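Local structure of ectonucleoside triphosphate diphosphohydrolase 4 (Homo sapiens, 6WG5) at residues A[307-315]-A[333-341]; A[320-328]-A[438-446]. The protein belongs to the GDA1/CD39 family of nucleoside phosphatases, part of the actin-ATPase clan. All coordinates share one frame; numbering follows the deposited sequence.

Contact 1. Residues A[307-315]-A[333-341]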
loop_
_atom_site.group_PDB
_atom_site.type_symbol
_atom_site.label_atom_id
_atom_site.label_comp_id
_atom_site.label_asym_id
_atom_site.label_seq_id
_atom_site.Cartn_x
_atom_site.Cartn_y
_atom_site.Cartn_z
ATOM N N LYS A 307 -16.809 -20.719 34.885
ATOM C CA LYS A 307 -18.137 -20.522 34.314
ATOM C C LYS A 307 -18.083 -19.819 32.964
ATOM O O LYS A 307 -19.119 -19.349 32.478
ATOM C CB LYS A 307 -19.018 -19.739 35.291
ATOM C CG LYS A 307 -19.643 -20.612 36.372
ATOM C CD LYS A 307 -20.182 -19.795 37.532
ATOM C CE LYS A 307 -20.756 -20.699 38.611
ATOM N NZ LYS A 307 -21.117 -19.951 39.846
ATOM N N GLN A 308 -16.907 -19.739 32.346
ATOM C CA GLN A 308 -16.732 -19.162 31.019
ATOM C C GLN A 308 -16.253 -20.222 30.036
ATOM O O GLN A 308 -15.435 -19.955 29.151
ATOM C CB GLN A 308 -15.749 -17.996 31.052
ATOM C CG GLN A 308 -16.147 -16.855 31.964
ATOM C CD GLN A 308 -15.211 -15.672 31.834
ATOM O OE1 GLN A 308 -14.611 -15.456 30.780
ATOM N NE2 GLN A 308 -15.074 -14.903 32.907
ATOM N N THR A 309 -16.751 -21.449 30.190
ATOM C CA THR A 309 -16.341 -22.522 29.293
ATOM C C THR A 309 -16.790 -22.251 27.861
ATOM O O THR A 309 -16.088 -22.616 26.912
ATOM C CB THR A 309 -16.890 -23.861 29.793
ATOM O OG1 THR A 309 -16.455 -24.918 28.928
ATOM C CG2 THR A 309 -18.408 -23.842 29.846
ATOM N N GLY A 310 -17.938 -21.601 27.686
ATOM C CA GLY A 310 -18.430 -21.248 26.369
ATOM C C GLY A 310 -19.225 -22.323 25.660
ATOM O O GLY A 310 -19.595 -22.129 24.497
ATOM N N LEU A 311 -19.515 -23.442 26.323
ATOM C CA LEU A 311 -20.161 -24.568 25.660
ATOM C C LEU A 311 -21.662 -24.373 25.477
ATOM O O LEU A 311 -22.243 -24.989 24.577
ATOM C CB LEU A 311 -19.893 -25.848 26.453
ATOM C CG LEU A 311 -18.427 -26.286 26.442
ATOM C CD1 LEU A 311 -18.132 -27.230 27.596
ATOM C CD2 LEU A 311 -18.081 -26.944 25.116
ATOM N N THR A 312 -22.296 -23.543 26.294
ATOM C CA THR A 312 -23.702 -23.208 26.134
ATOM C C THR A 312 -23.871 -21.712 26.344
ATOM O O THR A 312 -23.030 -21.070 26.983
ATOM C CB THR A 312 -24.601 -23.973 27.115
ATOM O OG1 THR A 312 -24.279 -23.596 28.460
ATOM C CG2 THR A 312 -24.420 -25.476 26.951
ATOM N N PRO A 313 -24.953 -21.128 25.823
ATOM C CA PRO A 313 -25.125 -19.670 25.941
ATOM C C PRO A 313 -25.176 -19.171 27.374
ATOM O O PRO A 313 -24.901 -17.988 27.608
ATOM C CB PRO A 313 -26.451 -19.412 25.213
ATOM C CG PRO A 313 -26.628 -20.579 24.307
ATOM C CD PRO A 313 -26.035 -21.744 25.036
ATOM N N ASP A 314 -25.518 -20.025 28.338
ATOM C CA ASP A 314 -25.623 -19.599 29.728
ATOM C C ASP A 314 -24.273 -19.484 30.421
ATOM O O ASP A 314 -24.204 -18.902 31.510
ATOM C CB ASP A 314 -26.515 -20.568 30.507
ATOM C CG ASP A 314 -27.960 -20.517 30.054
ATOM O OD1 ASP A 314 -28.701 -19.633 30.533
ATOM O OD2 ASP A 314 -28.354 -21.356 29.216
ATOM N N MET A 315 -23.209 -20.014 29.825
ATOM C CA MET A 315 -21.858 -19.925 30.382
ATOM C C MET A 315 -20.896 -19.474 29.289
ATOM O O MET A 315 -19.984 -20.206 28.897
ATOM C CB MET A 315 -21.435 -21.265 30.983
ATOM C CG MET A 315 -21.569 -22.457 30.040
ATOM S SD MET A 315 -21.970 -24.001 30.898
ATOM C CE MET A 315 -20.871 -23.928 32.316
ATOM N N ASN A 333 -15.273 -27.036 13.443
ATOM C CA ASN A 333 -15.302 -28.495 13.556
ATOM C C ASN A 333 -16.668 -28.997 14.014
ATOM O O ASN A 333 -16.769 -30.022 14.693
ATOM C CB ASN A 333 -14.212 -29.003 14.507
ATOM C CG ASN A 333 -12.819 -28.589 14.074
ATOM O OD1 ASN A 333 -12.554 -28.409 12.886
ATOM N ND2 ASN A 333 -11.920 -28.439 15.041
ATOM N N GLY A 334 -17.731 -28.282 13.647
ATOM C CA GLY A 334 -19.071 -28.630 14.064
ATOM C C GLY A 334 -19.443 -28.183 15.460
ATOM O O GLY A 334 -20.638 -28.087 15.764
ATOM N N GLN A 335 -18.467 -27.911 16.320
ATOM C CA GLN A 335 -18.743 -27.422 17.660
ATOM C C GLN A 335 -19.152 -25.951 17.616
ATOM O O GLN A 335 -19.107 -25.289 16.576
ATOM C CB GLN A 335 -17.521 -27.602 18.560
ATOM C CG GLN A 335 -17.113 -29.050 18.777
ATOM C CD GLN A 335 -18.155 -29.842 19.539
ATOM O OE1 GLN A 335 -18.403 -29.592 20.720
ATOM N NE2 GLN A 335 -18.780 -30.801 18.864
ATOM N N THR A 336 -19.556 -25.440 18.777
ATOM C CA THR A 336 -19.945 -24.044 18.917
ATOM C C THR A 336 -19.505 -23.548 20.283
ATOM O O THR A 336 -19.717 -24.229 21.292
ATOM C CB THR A 336 -21.461 -23.865 18.748
ATOM O OG1 THR A 336 -21.807 -24.010 17.364
ATOM C CG2 THR A 336 -21.917 -22.490 19.241
ATOM N N ILE A 337 -18.895 -22.368 20.307
ATOM C CA ILE A 337 -18.497 -21.699 21.538
ATOM C C ILE A 337 -19.194 -20.350 21.575
ATOM O O ILE A 337 -19.198 -19.622 20.578
ATOM C CB ILE A 337 -16.969 -21.541 21.630
ATOM C CG1 ILE A 337 -16.294 -22.916 21.626
ATOM C CG2 ILE A 337 -16.577 -20.757 22.878
ATOM C CD1 ILE A 337 -16.738 -23.840 22.754
ATOM N N TYR A 338 -19.784 -20.024 22.720
ATOM C CA TYR A 338 -20.580 -18.817 22.872
ATOM C C TYR A 338 -19.786 -17.753 23.618
ATOM O O TYR A 338 -19.088 -18.049 24.593
ATOM C CB TYR A 338 -21.882 -19.127 23.610
ATOM C CG TYR A 338 -22.731 -20.152 22.895
ATOM C CD1 TYR A 338 -23.595 -19.776 21.873
ATOM C CD2 TYR A 338 -22.664 -21.497 23.233
ATOM C CE1 TYR A 338 -24.369 -20.709 21.211
ATOM C CE2 TYR A 338 -23.437 -22.439 22.578
ATOM C CZ TYR A 338 -24.287 -22.040 21.567
ATOM O OH TYR A 338 -25.058 -22.973 20.911
ATOM N N LEU A 339 -19.895 -16.515 23.144
ATOM C CA LEU A 339 -19.175 -15.387 23.712
ATOM C C LEU A 339 -20.160 -14.304 24.130
ATOM O O LEU A 339 -21.297 -14.247 23.653
ATOM C CB LEU A 339 -18.172 -14.798 22.708
ATOM C CG LEU A 339 -17.402 -15.768 21.807
ATOM C CD1 LEU A 339 -16.517 -14.990 20.844
ATOM C CD2 LEU A 339 -16.570 -16.744 22.621
ATOM N N ARG A 340 -19.705 -13.440 25.035
ATOM C CA ARG A 340 -20.437 -12.234 25.395
ATOM C C ARG A 340 -19.433 -11.108 25.573
ATOM O O ARG A 340 -18.455 -11.258 26.310
ATOM C CB ARG A 340 -21.253 -12.424 26.676
ATOM C CG ARG A 340 -22.302 -11.345 26.895
ATOM C CD ARG A 340 -22.417 -10.980 28.363
ATOM N NE ARG A 340 -22.666 -12.147 29.203
ATOM C CZ ARG A 340 -22.383 -12.210 30.502
ATOM N NH1 ARG A 340 -22.645 -13.318 31.183
ATOM N NH2 ARG A 340 -21.826 -11.175 31.120
ATOM N N GLY A 341 -19.673 -9.988 24.894
ATOM C CA GLY A 341 -18.726 -8.886 24.918
ATOM C C GLY A 341 -18.808 -8.107 26.217
ATOM O O GLY A 341 -19.899 -7.750 26.675
HETATM O O HOH W 1 -24.716 -25.887 22.359
#
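Pro-313 lies over one face of the Tyr-338 ring, its CG 3.8 Å from the ring centroid and only 9° off the normal, a CH-pi contact in which the two side chains run side by side. Thr-336 CG2, from the same strand, covers the opposite face near the rim. At the edge, close to the ring plane, Leu-311 O is 3.5 Å from Tyr-338 CE2, and a water there is bonded to Tyr-338 OH and, weakly, to Leu-311 O. With CG anti to its carbonyl carbon (chi1 -59°), Tyr-338 swings its ring back along its own strand, between Thr-336 and Pro-313. Its backbone is held as well: Tyr-338 N donates to Gly-310 O at 2.8 Å. The same oxygen receives a CA-H...O contact from Ile-337 CA at 3.2 Å. Ile-337 CG2 comes within 4.0 Å of Gly-310 CA, while Leu-311 CD2 and Ile-337 CD1 touch at 4.1 Å. The loop is shaped by a type I turn from Thr-312 to Met-315 and by a bond from Gly-310 N to Met-315 O. Strand 335-341 is the second arm of a beta hairpin with strand 327-332 and the middle strand of a three-stranded mixed sheet; loop 307-315 continues the edge taken by strand 317-319, and Phe-295 of helix 283-296 packs against Ile-337.

Contact 2. Residues A[320-328]-A[438-446]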
loop_
_atom_site.group_PDB
_atom_site.type_symbol
_atom_site.label_atom_id
_atom_site.label_comp_id
_atom_site.label_asym_id
_atom_site.label_seq_id
_atom_site.Cartn_x
_atom_site.Cartn_y
_atom_site.Cartn_z
ATOM N N PRO A 320 -13.357 -9.395 26.094
ATOM C CA PRO A 320 -13.228 -7.936 26.228
ATOM C C PRO A 320 -13.076 -7.220 24.900
ATOM O O PRO A 320 -13.232 -5.992 24.858
ATOM C CB PRO A 320 -11.971 -7.776 27.088
ATOM C CG PRO A 320 -11.151 -8.978 26.761
ATOM C CD PRO A 320 -12.134 -10.095 26.528
ATOM N N CYS A 321 -12.779 -7.944 23.824
ATOM C CA CYS A 321 -12.590 -7.363 22.505
ATOM C C CYS A 321 -13.892 -7.229 21.725
ATOM O O CYS A 321 -13.854 -6.927 20.528
ATOM C CB CYS A 321 -11.594 -8.206 21.708
ATOM S SG CYS A 321 -9.919 -8.191 22.387
ATOM N N LEU A 322 -15.037 -7.451 22.368
ATOM C CA LEU A 322 -16.328 -7.273 21.726
ATOM C C LEU A 322 -17.124 -6.190 22.442
ATOM O O LEU A 322 -16.930 -5.964 23.641
ATOM C CB LEU A 322 -17.140 -8.576 21.719
ATOM C CG LEU A 322 -16.723 -9.622 20.683
ATOM C CD1 LEU A 322 -17.457 -10.929 20.929
ATOM C CD2 LEU A 322 -16.984 -9.125 19.265
ATOM N N PRO A 323 -18.022 -5.501 21.737
ATOM C CA PRO A 323 -18.837 -4.472 22.392
ATOM C C PRO A 323 -19.604 -5.040 23.578
ATOM O O PRO A 323 -19.931 -6.227 23.625
ATOM C CB PRO A 323 -19.788 -4.008 21.284
ATOM C CG PRO A 323 -19.119 -4.380 20.018
ATOM C CD PRO A 323 -18.325 -5.615 20.302
ATOM N N LEU A 324 -19.897 -4.168 24.537
ATOM C CA LEU A 324 -20.574 -4.593 25.754
ATOM C C LEU A 324 -21.925 -5.225 25.434
ATOM O O LEU A 324 -22.750 -4.638 24.727
ATOM C CB LEU A 324 -20.759 -3.398 26.688
ATOM C CG LEU A 324 -21.463 -3.676 28.018
ATOM C CD1 LEU A 324 -20.571 -4.490 28.944
ATOM C CD2 LEU A 324 -21.863 -2.369 28.672
ATOM N N ASP A 325 -22.141 -6.431 25.960
ATOM C CA ASP A 325 -23.416 -7.156 25.948
ATOM C C ASP A 325 -23.769 -7.757 24.593
ATOM O O ASP A 325 -24.874 -8.304 24.450
ATOM C CB ASP A 325 -24.588 -6.278 26.403
ATOM C CG ASP A 325 -24.550 -5.981 27.891
ATOM O OD1 ASP A 325 -23.881 -6.730 28.635
ATOM O OD2 ASP A 325 -25.200 -5.002 28.317
ATOM N N ILE A 326 -22.887 -7.683 23.594
ATOM C CA ILE A 326 -23.139 -8.387 22.345
ATOM C C ILE A 326 -22.969 -9.883 22.572
ATOM O O ILE A 326 -22.120 -10.327 23.354
ATOM C CB ILE A 326 -22.205 -7.898 21.222
ATOM C CG1 ILE A 326 -22.690 -8.427 19.869
ATOM C CG2 ILE A 326 -20.772 -8.363 21.471
ATOM C CD1 ILE A 326 -21.918 -7.889 18.675
ATOM N N LYS A 327 -23.778 -10.672 21.875
ATOM C CA LYS A 327 -23.693 -12.124 21.931
ATOM C C LYS A 327 -23.188 -12.635 20.588
ATOM O O LYS A 327 -23.819 -12.403 19.552
ATOM C CB LYS A 327 -25.048 -12.733 22.291
ATOM C CG LYS A 327 -25.513 -12.330 23.684
ATOM C CD LYS A 327 -26.896 -12.857 24.018
ATOM C CE LYS A 327 -27.338 -12.371 25.390
ATOM N NZ LYS A 327 -28.591 -13.028 25.855
ATOM N N ASP A 328 -22.041 -13.310 20.614
ATOM C CA ASP A 328 -21.395 -13.847 19.427
ATOM C C ASP A 328 -21.094 -15.318 19.677
ATOM O O ASP A 328 -21.184 -15.806 20.807
ATOM C CB ASP A 328 -20.111 -13.068 19.095
ATOM C CG ASP A 328 -19.572 -13.379 17.709
ATOM O OD1 ASP A 328 -20.371 -13.755 16.826
ATOM O OD2 ASP A 328 -18.346 -13.237 17.502
ATOM N N ARG A 438 -18.398 -3.619 10.688
ATOM C CA ARG A 438 -17.620 -2.551 11.304
ATOM C C ARG A 438 -18.096 -2.279 12.725
ATOM O O ARG A 438 -17.284 -2.113 13.643
ATOM C CB ARG A 438 -17.713 -1.284 10.451
ATOM C CG ARG A 438 -17.284 0.002 11.149
ATOM C CD ARG A 438 -15.864 -0.078 11.681
ATOM N NE ARG A 438 -14.919 -0.541 10.669
ATOM C CZ ARG A 438 -13.634 -0.793 10.904
ATOM N NH1 ARG A 438 -13.127 -0.628 12.122
ATOM N NH2 ARG A 438 -12.853 -1.217 9.919
ATOM N N LEU A 439 -19.415 -2.233 12.926
ATOM C CA LEU A 439 -19.955 -1.943 14.249
ATOM C C LEU A 439 -19.549 -3.012 15.258
ATOM O O LEU A 439 -19.288 -2.710 16.429
ATOM C CB LEU A 439 -21.478 -1.833 14.168
ATOM C CG LEU A 439 -22.170 -1.132 15.336
ATOM C CD1 LEU A 439 -21.992 0.381 15.240
ATOM C CD2 LEU A 439 -23.642 -1.500 15.380
ATOM N N LYS A 440 -19.483 -4.268 14.818
ATOM C CA LYS A 440 -19.222 -5.377 15.727
ATOM C C LYS A 440 -17.739 -5.519 16.049
ATOM O O LYS A 440 -17.378 -5.790 17.200
ATOM C CB LYS A 440 -19.760 -6.669 15.115
ATOM C CG LYS A 440 -19.392 -7.941 15.854
ATOM C CD LYS A 440 -20.222 -9.102 15.326
ATOM C CE LYS A 440 -19.797 -10.437 15.909
ATOM N NZ LYS A 440 -20.485 -11.560 15.207
ATOM N N TYR A 441 -16.867 -5.337 15.058
ATOM C CA TYR A 441 -15.444 -5.614 15.216
ATOM C C TYR A 441 -14.601 -4.351 15.341
ATOM O O TYR A 441 -13.368 -4.440 15.333
ATOM C CB TYR A 441 -14.952 -6.470 14.046
ATOM C CG TYR A 441 -15.604 -7.832 14.012
ATOM C CD1 TYR A 441 -15.281 -8.798 14.956
ATOM C CD2 TYR A 441 -16.548 -8.152 13.045
ATOM C CE1 TYR A 441 -15.877 -10.041 14.940
ATOM C CE2 TYR A 441 -17.150 -9.400 13.019
ATOM C CZ TYR A 441 -16.810 -10.340 13.970
ATOM O OH TYR A 441 -17.399 -11.586 13.959
ATOM N N GLN A 442 -15.231 -3.180 15.467
ATOM C CA GLN A 442 -14.476 -1.948 15.678
ATOM C C GLN A 442 -13.572 -2.056 16.900
ATOM O O GLN A 442 -12.424 -1.597 16.874
ATOM C CB GLN A 442 -15.438 -0.766 15.830
ATOM C CG GLN A 442 -14.850 0.474 16.518
ATOM C CD GLN A 442 -13.846 1.217 15.656
ATOM O OE1 GLN A 442 -13.816 1.061 14.436
ATOM N NE2 GLN A 442 -13.017 2.034 16.293
ATOM N N CYS A 443 -14.075 -2.644 17.985
ATOM C CA CYS A 443 -13.313 -2.679 19.228
ATOM C C CYS A 443 -12.032 -3.478 19.066
ATOM O O CYS A 443 -10.934 -2.978 19.334
ATOM C CB CYS A 443 -14.172 -3.250 20.351
ATOM S SG CYS A 443 -15.250 -1.985 20.966
ATOM N N PHE A 444 -12.153 -4.735 18.638
ATOM C CA PHE A 444 -10.962 -5.545 18.426
ATOM C C PHE A 444 -10.002 -4.853 17.467
ATOM O O PHE A 444 -8.798 -4.762 17.732
ATOM C CB PHE A 444 -11.341 -6.927 17.897
ATOM C CG PHE A 444 -10.153 -7.788 17.592
ATOM C CD1 PHE A 444 -9.658 -8.666 18.538
ATOM C CD2 PHE A 444 -9.511 -7.698 16.369
ATOM C CE1 PHE A 444 -8.559 -9.448 18.265
ATOM C CE2 PHE A 444 -8.407 -8.474 16.092
ATOM C CZ PHE A 444 -7.929 -9.350 17.043
ATOM N N LYS A 445 -10.522 -4.347 16.345
ATOM C CA LYS A 445 -9.648 -3.786 15.322
ATOM C C LYS A 445 -9.017 -2.474 15.767
ATOM O O LYS A 445 -7.866 -2.195 15.415
ATOM C CB LYS A 445 -10.426 -3.600 14.023
ATOM C CG LYS A 445 -10.666 -4.910 13.281
ATOM C CD LYS A 445 -11.872 -4.824 12.369
ATOM C CE LYS A 445 -11.488 -4.984 10.919
ATOM N NZ LYS A 445 -12.658 -4.757 10.028
ATOM N N SER A 446 -9.738 -1.659 16.539
ATOM C CA SER A 446 -9.144 -0.430 17.057
ATOM C C SER A 446 -7.999 -0.740 18.015
ATOM O O SER A 446 -6.962 -0.067 17.991
ATOM C CB SER A 446 -10.209 0.418 17.752
ATOM O OG SER A 446 -10.732 -0.250 18.884
HETATM O O HOH W 2 -14.687 -6.193 18.326
#
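Cys-321 and Phe-444 bring the loop and the helix closest, with CA atoms 4.8 Å apart, at a kink where the N atoms of Cys-443 and Phe-444 lack bonds to the preceding turn. Phe-444 meets Cys-321 edge-on: Cys-321 CB lies near the ring plane, 3.7 Å from Phe-444 CD1, and the sulfur takes up an oblique sulfur-aromatic position. Pro-323 turns its ring to the kink, with CG 3.6 Å from Lys-440 O, and Leu-322 CD2 approaches that same carbonyl. In this kinked helix a water takes the place of the missing i to i+4 bond between Lys-440 O and Phe-444 N (2.9 Å to each). It also lies close to Cys-321 O, where the distance is too short to be trusted. A type II turn from Pro-323 to Ile-326 then carries the chain into strand 327-332. Lys-440, its CG anti to the backbone N (chi1 172°) and its chain extended, crosses Ile-326 at about a right angle, CG 3.8 Å from Ile-326 CD1. Farther out, Lys-440 NZ makes a salt bridge with Asp-328 OD1 at 2.7 Å, approaching from above the carboxylate plane (68° out of it), and bonds weakly to Tyr-441 OH; Lys-440 CG covers one face of the Tyr-441 ring. Both cysteines are in disulfides, Cys-321 with Cys-348 and Cys-443 with Cys-414.

Overall arrangement
From the N terminus, the chain leaves helix 301-305, passes through loop 307-315 and strand 317-319, and turns through 320-328 into strand 327-332 before returning along strand 335-341. Contact 1 closes this short loop of 17 intervening residues. Contact 2 closes a far longer one, of 109 residues, on reaching helix 436-456. The segments alternate, so the two loops cross. Their centres are about 16 Å apart, and they meet directly: Leu-339 N probably bonds to Asp-328 O at 2.8 Å, and Asp-325 N to Gly-341 O at 2.7 Å. Contact 1 ties loop 307-315 to the middle strand, and contact 2 ties helix 436-456 to the loop leading into edge strand 327-332 and to its start.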